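Local coordinates for protein transcarboxylase 5S subunit (Propionibacterium freudenreichii subsp. shermanii, PDB 1RQB) that transfers a carboxyl group from the biotin of the 1.3S subunit to pyruvate, giving oxaloacetate, as the cobalt-binding TIM-barrel subunit of transcarboxylase, at residues F78-P83 with P461-H466; P298-F303 with P471-L476; L99-R104 with D132-F137. One frame throughout, in Å; residues are numbered along the deposited sequence.

Contact 1: F78-P83 with P461-H466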
loop_
_atom_site.group_PDB
_atom_site.type_symbol
_atom_site.label_atom_id
_atom_site.label_comp_id
_atom_site.label_asym_id
_atom_site.label_seq_id
_atom_site.Cartn_x
_atom_site.Cartn_y
_atom_site.Cartn_z
ATOM N N PHE A 78 -2.815 24.215 17.590
ATOM C CA PHE A 78 -4.083 24.031 16.868
ATOM C C PHE A 78 -5.195 23.408 17.714
ATOM O O PHE A 78 -6.372 23.634 17.437
ATOM C CB PHE A 78 -3.883 23.093 15.668
ATOM C CG PHE A 78 -2.793 23.513 14.732
ATOM C CD1 PHE A 78 -1.768 22.630 14.411
ATOM C CD2 PHE A 78 -2.806 24.772 14.144
ATOM C CE1 PHE A 78 -0.767 22.992 13.517
ATOM C CE2 PHE A 78 -1.814 25.148 13.248
ATOM C CZ PHE A 78 -0.789 24.255 12.932
ATOM N N LEU A 79 -4.862 22.623 18.733
ATOM C CA LEU A 79 -5.923 21.912 19.460
ATOM C C LEU A 79 -6.192 22.481 20.854
ATOM O O LEU A 79 -7.014 21.931 21.586
ATOM C CB LEU A 79 -5.548 20.425 19.573
ATOM C CG LEU A 79 -5.137 19.712 18.276
ATOM C CD1 LEU A 79 -4.772 18.270 18.591
ATOM C CD2 LEU A 79 -6.268 19.760 17.256
ATOM N N ASN A 80 -5.517 23.563 21.227
ATOM C CA ASN A 80 -5.690 24.161 22.560
ATOM C C ASN A 80 -5.658 23.056 23.617
ATOM O O ASN A 80 -6.483 23.017 24.529
ATOM C CB ASN A 80 -7.020 24.925 22.660
ATOM C CG ASN A 80 -7.106 25.773 23.925
ATOM O OD1 ASN A 80 -6.225 26.590 24.190
ATOM N ND2 ASN A 80 -8.161 25.575 24.713
ATOM N N GLU A 81 -4.683 22.167 23.493
ATOM C CA GLU A 81 -4.550 21.030 24.415
ATOM C C GLU A 81 -3.169 21.057 25.074
ATOM O O GLU A 81 -2.170 21.376 24.432
ATOM C CB GLU A 81 -4.713 19.729 23.621
ATOM C CG GLU A 81 -4.619 18.473 24.460
ATOM C CD GLU A 81 -4.818 17.217 23.634
ATOM O OE1 GLU A 81 -5.250 17.335 22.463
ATOM O OE2 GLU A 81 -4.554 16.114 24.156
ATOM N N ASP A 82 -3.115 20.738 26.361
ATOM C CA ASP A 82 -1.820 20.699 27.056
ATOM C C ASP A 82 -1.193 19.334 26.759
ATOM O O ASP A 82 -1.746 18.301 27.132
ATOM C CB ASP A 82 -2.018 20.858 28.570
ATOM C CG ASP A 82 -0.707 21.104 29.306
ATOM O OD1 ASP A 82 0.332 20.571 28.859
ATOM O OD2 ASP A 82 -0.719 21.823 30.331
ATOM N N PRO A 83 -0.030 19.311 26.090
ATOM C CA PRO A 83 0.638 18.042 25.751
ATOM C C PRO A 83 0.924 17.172 26.977
ATOM O O PRO A 83 0.913 15.945 26.898
ATOM C CB PRO A 83 1.940 18.489 25.080
ATOM C CG PRO A 83 1.693 19.910 24.666
ATOM C CD PRO A 83 0.818 20.465 25.758
ATOM N N PRO A 461 2.190 32.077 24.985
ATOM C CA PRO A 461 1.295 33.128 25.495
ATOM C C PRO A 461 -0.186 32.920 25.169
ATOM O O PRO A 461 -1.045 33.008 26.045
ATOM C CB PRO A 461 1.845 34.397 24.843
ATOM C CG PRO A 461 3.315 34.105 24.759
ATOM C CD PRO A 461 3.322 32.670 24.253
ATOM N N VAL A 462 -0.477 32.654 23.901
ATOM C CA VAL A 462 -1.865 32.452 23.463
ATOM C C VAL A 462 -2.434 31.179 24.093
ATOM O O VAL A 462 -3.567 31.162 24.574
ATOM C CB VAL A 462 -1.952 32.338 21.929
ATOM C CG1 VAL A 462 -3.370 31.944 21.509
ATOM C CG2 VAL A 462 -1.581 33.667 21.295
ATOM N N PHE A 463 -1.645 30.115 24.112
ATOM C CA PHE A 463 -2.125 28.845 24.676
ATOM C C PHE A 463 -2.487 29.001 26.156
ATOM O O PHE A 463 -3.562 28.583 26.584
ATOM C CB PHE A 463 -1.069 27.745 24.517
ATOM C CG PHE A 463 -1.426 26.471 25.220
ATOM C CD1 PHE A 463 -2.619 25.811 24.924
ATOM C CD2 PHE A 463 -0.602 25.950 26.205
ATOM C CE1 PHE A 463 -2.981 24.653 25.606
ATOM C CE2 PHE A 463 -0.958 24.787 26.896
ATOM C CZ PHE A 463 -2.146 24.141 26.596
ATOM N N PHE A 464 -1.596 29.600 26.940
ATOM C CA PHE A 464 -1.835 29.753 28.382
ATOM C C PHE A 464 -3.122 30.539 28.643
ATOM O O PHE A 464 -3.824 30.290 29.623
ATOM C CB PHE A 464 -0.663 30.485 29.051
ATOM C CG PHE A 464 0.597 29.662 29.173
ATOM C CD1 PHE A 464 1.805 30.276 29.489
ATOM C CD2 PHE A 464 0.578 28.282 28.988
ATOM C CE1 PHE A 464 2.980 29.530 29.622
ATOM C CE2 PHE A 464 1.745 27.524 29.119
ATOM C CZ PHE A 464 2.949 28.152 29.437
ATOM N N GLU A 465 -3.442 31.478 27.764
ATOM C CA GLU A 465 -4.633 32.312 27.973
ATOM C C GLU A 465 -5.923 31.559 27.636
ATOM O O GLU A 465 -6.970 31.844 28.216
ATOM C CB GLU A 465 -4.558 33.570 27.108
ATOM C CG GLU A 465 -5.668 34.570 27.416
ATOM C CD GLU A 465 -6.207 35.268 26.181
ATOM O OE1 GLU A 465 -5.395 35.724 25.346
ATOM O OE2 GLU A 465 -7.447 35.369 26.054
ATOM N N HIS A 466 -5.858 30.581 26.732
ATOM C CA HIS A 466 -7.072 29.881 26.285
ATOM C C HIS A 466 -7.187 28.444 26.799
ATOM O O HIS A 466 -8.242 27.830 26.653
ATOM C CB HIS A 466 -7.090 29.846 24.757
ATOM C CG HIS A 466 -7.376 31.171 24.125
ATOM N ND1 HIS A 466 -8.606 31.786 24.214
ATOM C CD2 HIS A 466 -6.598 31.990 23.378
ATOM C CE1 HIS A 466 -8.575 32.926 23.546
ATOM N NE2 HIS A 466 -7.369 33.072 23.029
#
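The short helix 460-466 of the carboxylase domain leans on the loop between helices 71-77 and 83-93 of the TIM-barrel part, and Phe463 and His466 make the contact with Asn80, Glu81 and Asp82. Phe463 meets the loop ring-end first. With CG anti to the backbone N (chi1 173°), the ring reaches across to the loop backbone: Phe463 CE1 lies 3.7 Å from Asn80 C, which sits at the ring edge, while CZ comes within 3.5 Å of Asp82 CA and CB of Asp82 lies near the ring plane. Phe463 CZ also lies 3.5 Å from Glu81 O, which approaches the ring obliquely. Asn80, the first residue to leave the path of helix 71-77, does so with positive phi, and the chain turns here towards the next barrel helix. The Asn80 side chain crosses that of His466 at about a right angle. Asn80 ND2 donates to His466 O at 3.0 Å; the acceptor lies close to the amide plane, but the donor stands well above the carbonyl plane, away from its lone pairs. The same ND2 also donates to Gly470 O, so two backbone carbonyls hold the amide's rotation. Asn80 OD1, the other branch of the amide, packs 3.4 Å from His466 CB. Asp82 N-caps helix 83-93 through OD1 to Trp84 N, and its OD2 forms a salt bridge with Arg467, just past the end of helix 460-466.

Contact 2: P298-F303 with P471-L476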
loop_
_atom_site.group_PDB
_atom_site.type_symbol
_atom_site.label_atom_id
_atom_site.label_comp_id
_atom_site.label_asym_id
_atom_site.label_seq_id
_atom_site.Cartn_x
_atom_site.Cartn_y
_atom_site.Cartn_z
ATOM N N PRO A 298 -12.571 9.627 8.393
ATOM C CA PRO A 298 -13.236 10.525 7.434
ATOM C C PRO A 298 -13.405 11.978 7.884
ATOM O O PRO A 298 -13.481 12.884 7.055
ATOM C CB PRO A 298 -14.580 9.833 7.184
ATOM C CG PRO A 298 -14.246 8.381 7.393
ATOM C CD PRO A 298 -13.403 8.441 8.649
ATOM N N LYS A 299 -13.452 12.203 9.196
ATOM C CA LYS A 299 -13.623 13.559 9.740
ATOM C C LYS A 299 -12.387 14.429 9.497
ATOM O O LYS A 299 -12.454 15.651 9.616
ATOM C CB LYS A 299 -13.902 13.513 11.248
ATOM C CG LYS A 299 -15.163 12.755 11.627
ATOM C CD LYS A 299 -15.513 12.927 13.108
ATOM C CE LYS A 299 -14.398 12.490 14.044
ATOM N NZ LYS A 299 -14.831 12.600 15.475
ATOM N N TYR A 300 -11.262 13.814 9.138
ATOM C CA TYR A 300 -10.015 14.565 8.933
ATOM C C TYR A 300 -9.686 14.719 7.447
ATOM O O TYR A 300 -8.556 15.051 7.093
ATOM C CB TYR A 300 -8.863 13.843 9.653
ATOM C CG TYR A 300 -8.991 13.921 11.159
ATOM C CD1 TYR A 300 -9.809 13.032 11.868
ATOM C CD2 TYR A 300 -8.352 14.944 11.868
ATOM C CE1 TYR A 300 -9.987 13.169 13.252
ATOM C CE2 TYR A 300 -8.522 15.090 13.237
ATOM C CZ TYR A 300 -9.334 14.211 13.921
ATOM O OH TYR A 300 -9.493 14.379 15.272
ATOM N N LYS A 301 -10.674 14.536 6.579
ATOM C CA LYS A 301 -10.437 14.596 5.130
ATOM C C LYS A 301 -9.782 15.908 4.687
ATOM O O LYS A 301 -9.005 15.910 3.735
ATOM C CB LYS A 301 -11.737 14.400 4.352
ATOM C CG LYS A 301 -12.767 15.491 4.555
ATOM C CD LYS A 301 -13.977 15.242 3.666
ATOM C CE LYS A 301 -13.565 15.174 2.199
ATOM N NZ LYS A 301 -14.720 14.931 1.283
ATOM N N LYS A 302 -10.085 17.025 5.344
ATOM C CA LYS A 302 -9.509 18.312 4.924
ATOM C C LYS A 302 -7.993 18.346 5.133
ATOM O O LYS A 302 -7.325 19.255 4.644
ATOM C CB LYS A 302 -10.129 19.487 5.706
ATOM C CG LYS A 302 -11.636 19.713 5.529
ATOM C CD LYS A 302 -12.010 20.033 4.077
ATOM C CE LYS A 302 -13.508 20.347 3.957
ATOM N NZ LYS A 302 -13.867 20.806 2.584
ATOM N N PHE A 303 -7.428 17.386 5.862
ATOM C CA PHE A 303 -5.979 17.421 6.113
ATOM C C PHE A 303 -5.250 16.261 5.428
ATOM O O PHE A 303 -4.048 16.091 5.627
ATOM C CB PHE A 303 -5.685 17.348 7.624
ATOM C CG PHE A 303 -6.341 18.434 8.429
ATOM C CD1 PHE A 303 -7.571 18.218 9.042
ATOM C CD2 PHE A 303 -5.735 19.678 8.557
ATOM C CE1 PHE A 303 -8.193 19.230 9.776
ATOM C CE2 PHE A 303 -6.344 20.706 9.287
ATOM C CZ PHE A 303 -7.573 20.484 9.896
ATOM N N PRO A 471 -9.524 21.281 25.494
ATOM C CA PRO A 471 -9.098 20.957 24.134
ATOM C C PRO A 471 -10.239 20.977 23.116
ATOM O O PRO A 471 -11.385 20.661 23.431
ATOM C CB PRO A 471 -8.463 19.576 24.285
ATOM C CG PRO A 471 -9.214 18.977 25.401
ATOM C CD PRO A 471 -9.385 20.116 26.387
ATOM N N HIS A 472 -9.905 21.377 21.895
ATOM C CA HIS A 472 -10.900 21.435 20.816
ATOM C C HIS A 472 -10.444 20.520 19.679
ATOM O O HIS A 472 -9.377 19.910 19.736
ATOM C CB HIS A 472 -11.041 22.868 20.310
ATOM C CG HIS A 472 -11.307 23.868 21.393
ATOM N ND1 HIS A 472 -12.239 23.658 22.387
ATOM C CD2 HIS A 472 -10.787 25.096 21.617
ATOM C CE1 HIS A 472 -12.283 24.718 23.176
ATOM N NE2 HIS A 472 -11.412 25.605 22.731
ATOM N N SER A 473 -11.285 20.414 18.660
ATOM C CA SER A 473 -10.965 19.586 17.488
ATOM C C SER A 473 -11.102 20.455 16.237
ATOM O O SER A 473 -11.935 21.357 16.184
ATOM C CB SER A 473 -11.922 18.395 17.403
ATOM O OG SER A 473 -11.675 17.653 16.225
ATOM N N VAL A 474 -10.263 20.209 15.241
ATOM C CA VAL A 474 -10.357 20.986 13.998
ATOM C C VAL A 474 -10.901 20.078 12.892
ATOM O O VAL A 474 -10.903 20.439 11.717
ATOM C CB VAL A 474 -8.987 21.547 13.581
ATOM C CG1 VAL A 474 -8.540 22.591 14.586
ATOM C CG2 VAL A 474 -7.952 20.418 13.492
ATOM N N ALA A 475 -11.340 18.891 13.292
ATOM C CA ALA A 475 -11.893 17.908 12.348
ATOM C C ALA A 475 -13.353 18.267 12.064
ATOM O O ALA A 475 -13.985 18.995 12.829
ATOM C CB ALA A 475 -11.820 16.502 12.955
ATOM N N LEU A 476 -13.880 17.754 10.965
ATOM C CA LEU A 476 -15.288 18.001 10.625
ATOM C C LEU A 476 -16.157 17.306 11.674
ATOM O O LEU A 476 -15.759 16.291 12.243
ATOM C CB LEU A 476 -15.599 17.415 9.242
ATOM C CG LEU A 476 -14.736 17.957 8.099
ATOM C CD1 LEU A 476 -14.982 17.145 6.838
ATOM C CD2 LEU A 476 -15.071 19.427 7.859
HETATM O O HOH W 1 -15.475 15.833 15.064
#
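The methyl group of Ala475 lies over one face of the Tyr300 ring, shifted toward its rim, a CH-pi contact in which Ala475 CB stands 3.6 Å from the Tyr300 ring centroid and 16° off its normal. A single backbone hydrogen bond ties the chain beside it: Leu476 N donates to Lys299 O at 2.9 Å in a nearly straight bond, and Ala475 CB also rests against that carbonyl oxygen. One step earlier the chain is shaped by an ST turn, Ser473 OG accepting from Ala475 N at 3.2 Å. Val474 turns to Phe303 instead. Its carbonyl oxygen lies at the edge of that ring, 3.5 Å from Phe303 CE1, and Val474 CG2 reaches Phe303 CZ at 3.6 Å. Leu476 points towards the 3-10 turn and lays CD1 3.6 Å from Lys301 CG, which sits between the backbone N and the carbonyl carbon (chi1 65°), so a lysine supplies its methylenes as the apolar surface. Lys299 instead runs its CB, CG and CD along the carbonyl oxygen of Leu476; one water, bound well by Leu476 O and weakly by Lys299 NZ, bridges the two, while the main partner of that ammonium is Asp48. Asp48 and the backbone N of Ala45 grip Tyr300 OH. The contact lies at the surface, after helix 283-296 and before helix 478-484, whose Leu481 packs on Pro298, Lys299 and Leu476.

Contact 3: L99-R104 with D132-F137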
loop_
_atom_site.group_PDB
_atom_site.type_symbol
_atom_site.label_atom_id
_atom_site.label_comp_id
_atom_site.label_asym_id
_atom_site.label_seq_id
_atom_site.Cartn_x
_atom_site.Cartn_y
_atom_site.Cartn_z
ATOM N N LEU A 99 5.258 3.167 26.891
ATOM C CA LEU A 99 4.964 4.356 26.079
ATOM C C LEU A 99 6.268 4.821 25.431
ATOM O O LEU A 99 7.331 4.762 26.049
ATOM C CB LEU A 99 4.373 5.471 26.941
ATOM C CG LEU A 99 3.105 5.092 27.718
ATOM C CD1 LEU A 99 2.477 6.357 28.314
ATOM C CD2 LEU A 99 2.117 4.398 26.803
ATOM N N GLN A 100 6.180 5.278 24.186
ATOM C CA GLN A 100 7.388 5.699 23.464
ATOM C C GLN A 100 7.177 7.080 22.845
ATOM O O GLN A 100 6.066 7.429 22.447
ATOM C CB GLN A 100 7.680 4.666 22.373
ATOM C CG GLN A 100 8.929 4.913 21.562
ATOM C CD GLN A 100 9.297 3.701 20.711
ATOM O OE1 GLN A 100 9.262 2.567 21.186
ATOM N NE2 GLN A 100 9.667 3.941 19.456
HETATM N N MSE A 101 8.252 7.866 22.786
HETATM C CA MSE A 101 8.187 9.198 22.167
HETATM C C MSE A 101 9.398 9.372 21.249
HETATM O O MSE A 101 10.376 8.632 21.347
HETATM C CB MSE A 101 8.235 10.320 23.213
HETATM C CG MSE A 101 9.593 10.487 23.915
HETATM SE SE MSE A 101 9.731 12.146 24.980
HETATM C CE MSE A 101 9.286 13.415 23.580
ATOM N N LEU A 102 9.296 10.351 20.358
ATOM C CA LEU A 102 10.382 10.725 19.444
ATOM C C LEU A 102 10.900 12.072 19.951
ATOM O O LEU A 102 10.121 13.010 20.116
ATOM C CB LEU A 102 9.857 10.884 18.008
ATOM C CG LEU A 102 10.936 11.287 16.992
ATOM C CD1 LEU A 102 11.910 10.127 16.805
ATOM C CD2 LEU A 102 10.307 11.675 15.647
ATOM N N LEU A 103 12.203 12.155 20.216
ATOM C CA LEU A 103 12.813 13.376 20.764
ATOM C C LEU A 103 14.033 13.743 19.915
ATOM O O LEU A 103 14.939 12.927 19.756
ATOM C CB LEU A 103 13.247 13.106 22.206
ATOM C CG LEU A 103 13.830 14.285 22.984
ATOM C CD1 LEU A 103 12.743 15.352 23.184
ATOM C CD2 LEU A 103 14.349 13.788 24.321
ATOM N N ARG A 104 14.082 14.974 19.407
ATOM C CA ARG A 104 15.183 15.357 18.512
ATOM C C ARG A 104 16.409 15.865 19.277
ATOM O O ARG A 104 16.848 17.002 19.113
ATOM C CB ARG A 104 14.684 16.377 17.475
ATOM C CG ARG A 104 15.693 16.644 16.337
ATOM C CD ARG A 104 15.056 17.379 15.155
ATOM N NE ARG A 104 14.564 18.718 15.467
ATOM C CZ ARG A 104 15.199 19.837 15.127
ATOM N NH1 ARG A 104 16.351 19.772 14.471
ATOM N NH2 ARG A 104 14.679 21.019 15.422
ATOM N N ASP A 132 8.324 5.787 28.801
ATOM C CA ASP A 132 9.143 4.591 29.053
ATOM C C ASP A 132 10.313 4.489 28.071
ATOM O O ASP A 132 11.451 4.241 28.470
ATOM C CB ASP A 132 8.300 3.309 28.916
ATOM C CG ASP A 132 7.206 3.201 29.964
ATOM O OD1 ASP A 132 7.536 3.242 31.172
ATOM O OD2 ASP A 132 6.018 3.067 29.583
ATOM N N VAL A 133 10.023 4.648 26.782
ATOM C CA VAL A 133 11.058 4.525 25.746
ATOM C C VAL A 133 11.255 5.881 25.066
ATOM O O VAL A 133 10.300 6.518 24.624
ATOM C CB VAL A 133 10.649 3.479 24.666
ATOM C CG1 VAL A 133 11.727 3.382 23.590
ATOM C CG2 VAL A 133 10.425 2.111 25.313
ATOM N N PHE A 134 12.505 6.315 24.996
ATOM C CA PHE A 134 12.824 7.596 24.353
ATOM C C PHE A 134 13.633 7.350 23.079
ATOM O O PHE A 134 14.787 6.926 23.134
ATOM C CB PHE A 134 13.665 8.482 25.278
ATOM C CG PHE A 134 12.930 8.974 26.504
ATOM C CD1 PHE A 134 12.717 8.135 27.596
ATOM C CD2 PHE A 134 12.503 10.301 26.580
ATOM C CE1 PHE A 134 12.087 8.621 28.767
ATOM C CE2 PHE A 134 11.880 10.796 27.727
ATOM C CZ PHE A 134 11.675 9.950 28.827
ATOM N N ARG A 135 13.032 7.596 21.927
ATOM C CA ARG A 135 13.788 7.451 20.675
ATOM C C ARG A 135 14.457 8.800 20.410
ATOM O O ARG A 135 13.805 9.767 20.018
ATOM C CB ARG A 135 12.866 7.044 19.522
ATOM C CG ARG A 135 13.579 6.994 18.159
ATOM C CD ARG A 135 12.663 6.430 17.073
ATOM N NE ARG A 135 12.383 5.014 17.292
ATOM C CZ ARG A 135 11.495 4.307 16.599
ATOM N NH1 ARG A 135 10.782 4.888 15.641
ATOM N NH2 ARG A 135 11.349 3.013 16.842
ATOM N N VAL A 136 15.758 8.868 20.663
ATOM C CA VAL A 136 16.499 10.128 20.502
ATOM C C VAL A 136 17.159 10.166 19.124
ATOM O O VAL A 136 17.874 9.234 18.759
ATOM C CB VAL A 136 17.598 10.252 21.583
ATOM C CG1 VAL A 136 18.253 11.624 21.504
ATOM C CG2 VAL A 136 16.987 10.037 22.972
ATOM N N PHE A 137 16.922 11.230 18.356
ATOM C CA PHE A 137 17.553 11.301 17.031
ATOM C C PHE A 137 18.094 12.704 16.748
ATOM O O PHE A 137 17.827 13.665 17.470
ATOM C CB PHE A 137 16.565 10.855 15.926
ATOM C CG PHE A 137 15.614 11.934 15.452
ATOM C CD1 PHE A 137 15.799 12.544 14.218
ATOM C CD2 PHE A 137 14.537 12.335 16.237
ATOM C CE1 PHE A 137 14.926 13.544 13.764
ATOM C CE2 PHE A 137 13.659 13.332 15.797
ATOM C CZ PHE A 137 13.852 13.936 14.561
#
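Gln100 runs past Val133 to Arg135 on the inner side of two parallel barrel strands. Its CB and CG pass Val133 O, CG at 3.7 Å. CD then skirts Val133 CG1, and OE1 lies 3.5 Å from that CG1 while accepting from Ser63 OG. CG anti to the backbone N (chi1 -178°) and an extended chain beyond it (chi2 168°) carry NE2 over one face of the Arg135 guanidinium, 3.2 Å from Arg135 NH2; both are donors, packed close without a hydrogen bond, their planes 63° apart. Gln161 and Asp250 also hold that guanidinium. Cut back to an alanine, this position would probably leave Ser63 OG without its acceptor and open a gap over the guanidinium. Asp132 OD2, also paired with Arg91, uses its anti lone pair for Leu99 N at 2.8 Å, and the parallel ladder runs on to Phe137 N. Phe137 packs CD2 3.5 Å from Leu102 CD1 and takes Arg104 CG over one face in a CH-pi contact. In this TIM-barrel beta-alpha-beta unit, Arg135 and Leu102 face inward near His226 and the cobalt; Leu103 and Met101, a selenomethionine whose SE meets the Phe134 ring obliquely in a Met-aromatic contact, pack outward on helix 116-128, and Val136 on helix 144-155.

Overall arrangement
Contact 3 is the buried one, two neighbouring strands of the barrel wall stitched by a regular backbone ladder, with its inward side chains near the metal site. Contacts 1 and 2 lie further out and bring the chain around 461-476 back onto the loop 78-83 and the 3-10 segment 298-303. Contact 1, partly buried, sets a phenylalanine ring against loop backbone beside one amide hydrogen bond; contact 2, at the surface, combines one backbone bond with ring contacts and lysine methylenes. These two touch, Leu79 O lying 3.0 Å from His472 N in a probable hydrogen bond, and their centres are about 17 Å apart. Contact 3 touches neither, its nearest atoms being about 9 Å from contact 1 and about 17 Å from contact 2.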